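Local coordinates for NADPH-ferredoxin reductase FprA (Mycobacterium tuberculosis, PDB 1LQT), which uses its bound FAD to pass electrons between NADP(H) and ferredoxin, and may supply them to cytochrome P450 systems, at residues Thr365-Ile368 and Gly369-Lys372; Pro333-Asp336 and Gln337-Thr340; Gly242-Cys245 and Lys246-Lys250. All coordinates share one frame; numbering follows the deposited sequence.

Contact 1 of 3, residues Thr365-Ile368 and Gly369-Lys372; sequences TGVI and GTNK. With FAD (flavin-adenine dinucleotide), chain H.
Two bonds from Thr370 converge on the carbonyl of Val367. Thr370 OG1 donates to Val367 O over 2.7 Å, in the carbonyl plane, while Thr370 N reaches the same Val367 O at 3.0 Å from above that plane. The N-H...O bond of Thr370 N closes the type I beta turn from Val367 to Thr370. The hydroxyl reinforces it because a chi1 of 62° sets OG1 between the backbone N and carbonyl carbon of Thr370, facing back into the turn. One residue on, Ile368 O is gripped twice by Asn371: ND2 lies 2.9 Å from Ile368 O, and the backbone N of Asn371 arrives on the same face of the carbonyl plane. Asn371 ND2 also donates to O3' of the FAD ribityl chain at 3.1 Å, and FAD O3' in turn donates to Gly366 O at 2.8 Å. With OD1 of Asn371 bonded to Arg362, both ends of the amide are engaged and its rotation is fixed. Ile368 N points almost straight (173°) at FAD O2, 2.9 Å away, with a weak second hydrogen bond to FAD N1. A donor here, beside the start of a helix, would probably favour negative charge on the N1-C2-O2 edge of the reduced flavin. Apolar contacts flank these bonds. Ile368 CD1 lies 3.7 Å from FAD C2, and Val367 CG2 meets Thr370 CG2 at 3.8 Å, the two side chains crossing at about a right angle. At Gly366 (phi 116°) a CB would be jammed against the preceding carbonyl O and clash with Thr370 OG1; Gly366 N bonds the bound NADP derivative, so the loop serves both nucleotides. The loop links helix 359-362 to helix 370-391; its Ile368 touches Pro13, and Asn371, in the following helix's first turn, touches Ser14 and Phe17, all on helix 13-28.

Contact 2 of 3, residues Pro333-Asp336 and Gln337-Thr340; sequences PFDD and QSGT
Asp335 and Ser338 meet because their first torsions turn the two polar ends inward across the loop: CG of Asp335 stands anti to its own N (chi1 178°), and OG of Ser338 is folded between N and carbonyl carbon (chi1 66°). Asp335 OD2 then receives two bonds from this serine. Ser338 OG donates at 2.6 Å into the OD2 lone pair that faces away from OD1, whereas Ser338 N comes from above the carboxylate plane, 2.9 Å from Asp335 OD2. The other oxygen is used as well: a water donates to Asp335 OD1 (2.9 Å) and accepts from Gln337 N, bridging the carboxylate to the backbone amide two residues further on. Backbone bonds complete the loop. Asp335 N donates to Thr340 O at 2.8 Å, and Gly339 N to Asp335 O, also at 2.8 Å. Since Gly339 and Thr340 both face Asp335, this is a G1 beta bulge, and the positive phi of Gly339 (64°) suits its glycine. Phe334 closes one side, its CZ 3.4 Å from Gly339 CA and its CD1 3.6 Å from Thr340 O, with both neighbours oblique to the ring. Asp336 instead turns outward to a salt bridge with Arg325. The Asp335 carboxylate thus has three donors directed at its oxygens, a hydroxyl, an amide and a water, consistent with an ionised carboxylate that organises a surface loop.

Contact 3 of 3, residues Gly242-Cys245 and Lys246-Lys250; sequences GKVC and KQNIK
Cys245 meets Ile249 one helical turn later by both backbone and side chain. Ile249 N donates to Cys245 O at 2.9 Å. With its sulfur trans to the backbone N (chi1 180°), Cys245 sends SG along the helix to lie 4.3 Å from Ile249 CG1, a loose apolar touch on the buried side.

Lys246 makes its contact chiefly through the backbone and the root of its side chain. Its N donates to Gly242 O at 3.0 Å, a bond that holds the first turn, and its CB rests 3.4 Å from Lys243 O; beyond that the aliphatic chain leads away from residues 242-245. Gly242 is at the N-cap position of this helix; at its backbone angles (phi 160°) a side chain would be jammed against the preceding carbonyl O, which calls for glycine at this junction between helices 235-241 and 243-256. Gln247 N to Lys243 O, at 3.1 Å, continues the same i to i+4 series.

Val244 supplies the third pairing, with Asn248. Asn248 N reaches Val244 O at 2.8 Å, and the two side chains run side by side, pointing the same way. Val244 CG1 is 3.9 Å from Asn248 OD1 and equally far from ND2, so the methyl sits beside the amide as a whole. The polar atoms of this buried amide are satisfied elsewhere: OD1 pairs with Thr209 OG1, and ND2 donates to Phe207 O. Helix 243-256 is thereby tied to the start of helix 209-214, on which Val244 and Gln247 also pack through Thr209. Cys245 and Ile249 turn to other neighbours, Ala238 of the preceding helix 235-241 and Leu203 in a loop.

None of the three contacts touches another, and each is a local turn or helical segment; along the chain they run in the order contact 3, contact 2, contact 1. Contact 1 is partly buried and lies nearest the chain's centre, about 11 Å from it centre to centre; there cofactor atoms join the bonding. Contact 2 is a surface loop that pairs a carboxylate with neutral donors and a water. Contact 3, also partly buried, is a helix start dominated by regular backbone bonds, with the Asn248 amide bonded to partners outside the segments. Contacts 1 and 3 each lie at the start of a helix, 370-391 and 243-256 respectively, and no element is common to two contacts.

Contact 1 of 3, residues Thr365-Ile368 and Gly369-Lys372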
# COMPACT_ATOMS: atom_id res chain seq x y z
N THR A 365 -1.85 -8.12 -1.51
CA THR A 365 -1.38 -8.30 -2.87
C THR A 365 -2.47 -7.92 -3.88
O THR A 365 -3.68 -7.99 -3.62
CB THR A 365 -0.80 -9.67 -3.14
OG1 THR A 365 -1.85 -10.60 -2.94
CG2 THR A 365 0.33 -10.07 -2.21
N GLY A 366 -2.00 -7.46 -5.00
CA GLY A 366 -2.81 -7.11 -6.13
C GLY A 366 -2.76 -5.64 -6.47
O GLY A 366 -2.70 -4.78 -5.59
N VAL A 367 -2.88 -5.37 -7.76
CA VAL A 367 -3.01 -4.02 -8.26
C VAL A 367 -4.37 -3.45 -7.84
O VAL A 367 -5.27 -4.15 -7.37
CB VAL A 367 -2.86 -3.98 -9.79
CG1 VAL A 367 -1.44 -4.36 -10.18
CG2 VAL A 367 -3.85 -4.85 -10.51
N ILE A 368 -4.53 -2.16 -8.06
CA ILE A 368 -5.74 -1.49 -7.65
C ILE A 368 -6.99 -2.21 -8.12
O ILE A 368 -7.94 -2.42 -7.36
CB ILE A 368 -5.70 -0.04 -8.17
CG1 ILE A 368 -4.63 0.75 -7.41
CG2 ILE A 368 -7.04 0.64 -8.05
CD1 ILE A 368 -4.14 2.00 -8.13
N GLY A 369 -7.01 -2.60 -9.39
CA GLY A 369 -8.19 -3.21 -9.98
C GLY A 369 -8.60 -4.53 -9.41
O GLY A 369 -9.75 -4.92 -9.55
N THR A 370 -7.69 -5.24 -8.74
CA THR A 370 -8.04 -6.52 -8.13
C THR A 370 -9.05 -6.33 -7.01
O THR A 370 -9.73 -7.26 -6.63
CB THR A 370 -6.82 -7.28 -7.57
OG1 THR A 370 -6.16 -6.55 -6.51
CG2 THR A 370 -5.79 -7.57 -8.65
N ASN A 371 -9.16 -5.11 -6.49
CA ASN A 371 -10.09 -4.84 -5.41
C ASN A 371 -11.53 -4.70 -5.87
O ASN A 371 -12.44 -4.72 -5.04
CB ASN A 371 -9.62 -3.59 -4.67
CG ASN A 371 -8.27 -3.78 -4.05
OD1 ASN A 371 -8.15 -4.53 -3.09
ND2 ASN A 371 -7.25 -3.18 -4.62
N LYS A 372 -11.75 -4.60 -7.17
CA LYS A 372 -13.09 -4.35 -7.67
C LYS A 372 -14.01 -5.59 -7.54
O LYS A 372 -15.06 -5.51 -6.94
CB LYS A 372 -13.03 -3.84 -9.10
CG LYS A 372 -14.39 -3.41 -9.65
CD LYS A 372 -14.27 -2.75 -10.99
CE LYS A 372 -15.63 -2.36 -11.53
NZ LYS A 372 -15.47 -1.66 -12.83
PA FAD H . -5.72 0.97 1.09
O1A FAD H . -4.54 0.80 1.96
O2A FAD H . -5.56 1.59 -0.25
O5B FAD H . -6.81 1.85 1.86
C5B FAD H . -7.06 1.61 3.25
C4B FAD H . -7.65 2.91 3.81
O4B FAD H . -8.17 2.60 5.10
C3B FAD H . -6.63 4.03 3.99
O3B FAD H . -7.09 5.26 3.47
C2B FAD H . -6.43 4.06 5.48
O2B FAD H . -5.99 5.29 6.02
C1B FAD H . -7.82 3.65 5.98
N9A FAD H . -7.85 3.13 7.34
C8A FAD H . -7.02 2.17 7.86
N7A FAD H . -7.31 1.89 9.13
C5A FAD H . -8.35 2.74 9.44
C6A FAD H . -9.07 2.92 10.63
N6A FAD H . -8.87 2.21 11.73
N1A FAD H . -10.07 3.84 10.61
C2A FAD H . -10.32 4.54 9.47
N3A FAD H . -9.68 4.41 8.30
C4A FAD H . -8.70 3.50 8.34
N1 FAD H . -1.49 -0.83 -7.51
C2 FAD H . -1.54 -0.47 -8.82
O2 FAD H . -2.46 -0.82 -9.54
N3 FAD H . -0.51 0.29 -9.34
C4 FAD H . 0.52 0.78 -8.60
O4 FAD H . 1.41 1.50 -9.13
C4X FAD H . 0.54 0.45 -7.24
N5 FAD H . 1.54 0.93 -6.42
C5X FAD H . 1.57 0.56 -5.10
C6 FAD H . 2.57 1.01 -4.28
C7 FAD H . 2.69 0.60 -2.97
C7M FAD H . 3.80 1.13 -2.10
C8 FAD H . 1.71 -0.26 -2.45
C8M FAD H . 1.80 -0.75 -1.03
C9 FAD H . 0.67 -0.71 -3.26
C9A FAD H . 0.58 -0.31 -4.59
N10 FAD H . -0.45 -0.76 -5.42
C10 FAD H . -0.48 -0.36 -6.74
C1' FAD H . -1.55 -1.63 -4.92
C2' FAD H . -2.71 -0.80 -4.37
O2' FAD H . -2.17 0.20 -3.54
C3' FAD H . -3.66 -1.71 -3.56
O3' FAD H . -4.23 -2.71 -4.39
C4' FAD H . -4.88 -1.01 -2.96
O4' FAD H . -4.57 0.32 -2.56
C5' FAD H . -5.42 -1.80 -1.77
O5' FAD H . -6.66 -1.17 -1.44
P FAD H . -7.36 -1.24 -0.02
O1P FAD H . -8.61 -0.47 -0.19
O2P FAD H . -7.46 -2.63 0.52
O3P FAD H . -6.37 -0.51 0.99

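Contact 2 of 3, residues Pro333-Asp336 and Gln337-Thr340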
# COMPACT_ATOMS: atom_id res chain seq x y z
N PRO A 333 -12.28 -9.66 15.03
CA PRO A 333 -11.31 -10.76 15.04
C PRO A 333 -10.16 -10.49 14.08
O PRO A 333 -10.22 -9.60 13.24
CB PRO A 333 -12.13 -11.98 14.58
CG PRO A 333 -13.20 -11.37 13.74
CD PRO A 333 -13.55 -10.06 14.39
N PHE A 334 -9.11 -11.29 14.24
CA PHE A 334 -7.90 -11.10 13.46
C PHE A 334 -7.11 -12.38 13.46
O PHE A 334 -7.12 -13.14 14.42
CB PHE A 334 -7.08 -10.00 14.12
CG PHE A 334 -5.98 -9.42 13.25
CD1 PHE A 334 -6.28 -8.59 12.18
CD2 PHE A 334 -4.65 -9.66 13.54
CE1 PHE A 334 -5.26 -8.03 11.41
CE2 PHE A 334 -3.63 -9.06 12.79
CZ PHE A 334 -3.96 -8.26 11.74
N ASP A 335 -6.46 -12.63 12.34
CA ASP A 335 -5.55 -13.73 12.18
C ASP A 335 -4.13 -13.16 12.21
O ASP A 335 -3.68 -12.54 11.26
CB ASP A 335 -5.78 -14.49 10.90
CG ASP A 335 -4.80 -15.61 10.71
OD1 ASP A 335 -4.79 -16.55 11.53
OD2 ASP A 335 -4.01 -15.59 9.74
N ASP A 336 -3.43 -13.36 13.32
CA ASP A 336 -2.10 -12.82 13.48
C ASP A 336 -1.16 -13.22 12.37
O ASP A 336 -0.41 -12.41 11.86
CB ASP A 336 -1.53 -13.31 14.82
CG ASP A 336 -0.14 -12.84 15.08
OD1 ASP A 336 0.04 -11.61 15.11
OD2 ASP A 336 0.82 -13.62 15.28
N GLN A 337 -1.17 -14.47 12.01
CA GLN A 337 -0.19 -14.93 11.06
C GLN A 337 -0.30 -14.24 9.72
O GLN A 337 0.68 -13.79 9.16
CB GLN A 337 -0.28 -16.43 10.88
CG GLN A 337 0.73 -16.98 9.91
CD GLN A 337 0.88 -18.48 10.05
OE1 GLN A 337 0.65 -19.01 11.13
NE2 GLN A 337 1.27 -19.14 8.98
N SER A 338 -1.51 -14.13 9.20
CA SER A 338 -1.72 -13.54 7.89
C SER A 338 -1.91 -12.03 7.95
O SER A 338 -1.85 -11.37 6.92
CB SER A 338 -2.94 -14.13 7.19
OG SER A 338 -4.14 -13.80 7.86
N GLY A 339 -2.22 -11.50 9.12
CA GLY A 339 -2.57 -10.09 9.23
C GLY A 339 -3.86 -9.71 8.49
O GLY A 339 -3.98 -8.58 7.98
N THR A 340 -4.81 -10.64 8.46
CA THR A 340 -6.12 -10.41 7.86
C THR A 340 -7.21 -10.66 8.89
O THR A 340 -7.00 -11.28 9.90
CB THR A 340 -6.37 -11.26 6.62
OG1 THR A 340 -6.43 -12.65 6.97
CG2 THR A 340 -5.29 -11.10 5.58
O HOH W 1 -2.51 -16.55 13.40

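Contact 3 of 3, residues Gly242-Cys245 and Lys246-Lys250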
# COMPACT_ATOMS: atom_id res chain seq x y z
N GLY A 242 4.44 -18.80 -15.99
CA GLY A 242 3.36 -18.03 -16.59
C GLY A 242 3.87 -16.98 -17.55
O GLY A 242 5.06 -16.80 -17.74
N LYS A 243 2.92 -16.28 -18.15
CA LYS A 243 3.25 -15.25 -19.15
C LYS A 243 4.04 -14.09 -18.60
O LYS A 243 4.95 -13.60 -19.26
CB LYS A 243 1.99 -14.74 -19.87
CG LYS A 243 1.33 -15.79 -20.75
CD LYS A 243 0.01 -15.30 -21.38
CE LYS A 243 -0.51 -16.29 -22.44
NZ LYS A 243 -1.77 -15.82 -23.13
N VAL A 244 3.68 -13.62 -17.42
CA VAL A 244 4.40 -12.50 -16.83
C VAL A 244 5.83 -12.91 -16.56
O VAL A 244 6.75 -12.16 -16.85
CB VAL A 244 3.71 -12.02 -15.55
CG1 VAL A 244 4.57 -11.00 -14.82
CG2 VAL A 244 2.34 -11.42 -15.94
N CYS A 245 6.02 -14.09 -16.01
CA CYS A 245 7.35 -14.58 -15.70
C CYS A 245 8.19 -14.67 -16.99
O CYS A 245 9.33 -14.23 -17.03
CB CYS A 245 7.25 -15.93 -15.02
SG CYS A 245 8.86 -16.63 -14.60
N LYS A 246 7.59 -15.22 -18.03
CA LYS A 246 8.28 -15.28 -19.30
C LYS A 246 8.81 -13.93 -19.75
O LYS A 246 9.98 -13.77 -20.15
CB LYS A 246 7.31 -15.84 -20.35
CG LYS A 246 7.81 -15.79 -21.80
CD LYS A 246 6.83 -16.47 -22.77
CE LYS A 246 7.41 -16.51 -24.19
NZ LYS A 246 8.66 -17.35 -24.24
N GLN A 247 7.93 -12.92 -19.68
CA GLN A 247 8.30 -11.58 -20.09
C GLN A 247 9.35 -11.00 -19.15
O GLN A 247 10.28 -10.34 -19.58
CB GLN A 247 7.08 -10.66 -20.22
CG GLN A 247 6.07 -11.13 -21.25
CD GLN A 247 6.68 -11.29 -22.62
OE1 GLN A 247 7.40 -10.41 -23.09
NE2 GLN A 247 6.37 -12.40 -23.28
N ASN A 248 9.19 -11.22 -17.86
CA ASN A 248 10.14 -10.73 -16.89
C ASN A 248 11.54 -11.25 -17.20
O ASN A 248 12.51 -10.49 -17.12
CB ASN A 248 9.79 -11.18 -15.48
CG ASN A 248 8.66 -10.44 -14.84
OD1 ASN A 248 8.11 -9.47 -15.38
ND2 ASN A 248 8.30 -10.89 -13.65
N ILE A 249 11.66 -12.54 -17.47
CA ILE A 249 12.98 -13.12 -17.66
C ILE A 249 13.62 -12.54 -18.93
O ILE A 249 14.81 -12.30 -18.95
CB ILE A 249 12.92 -14.65 -17.65
CG1 ILE A 249 12.48 -15.18 -16.29
CG2 ILE A 249 14.27 -15.28 -18.03
CD1 ILE A 249 13.18 -14.60 -15.09
N LYS A 250 12.82 -12.28 -19.96
CA LYS A 250 13.37 -11.64 -21.16
C LYS A 250 13.98 -10.29 -20.81
O LYS A 250 15.06 -9.93 -21.26
CB LYS A 250 12.28 -11.47 -22.23
CG LYS A 250 11.83 -12.75 -22.89
CD LYS A 250 10.62 -12.52 -23.81
CE LYS A 250 10.02 -13.83 -24.36
NZ LYS A 250 8.85 -13.57 -25.28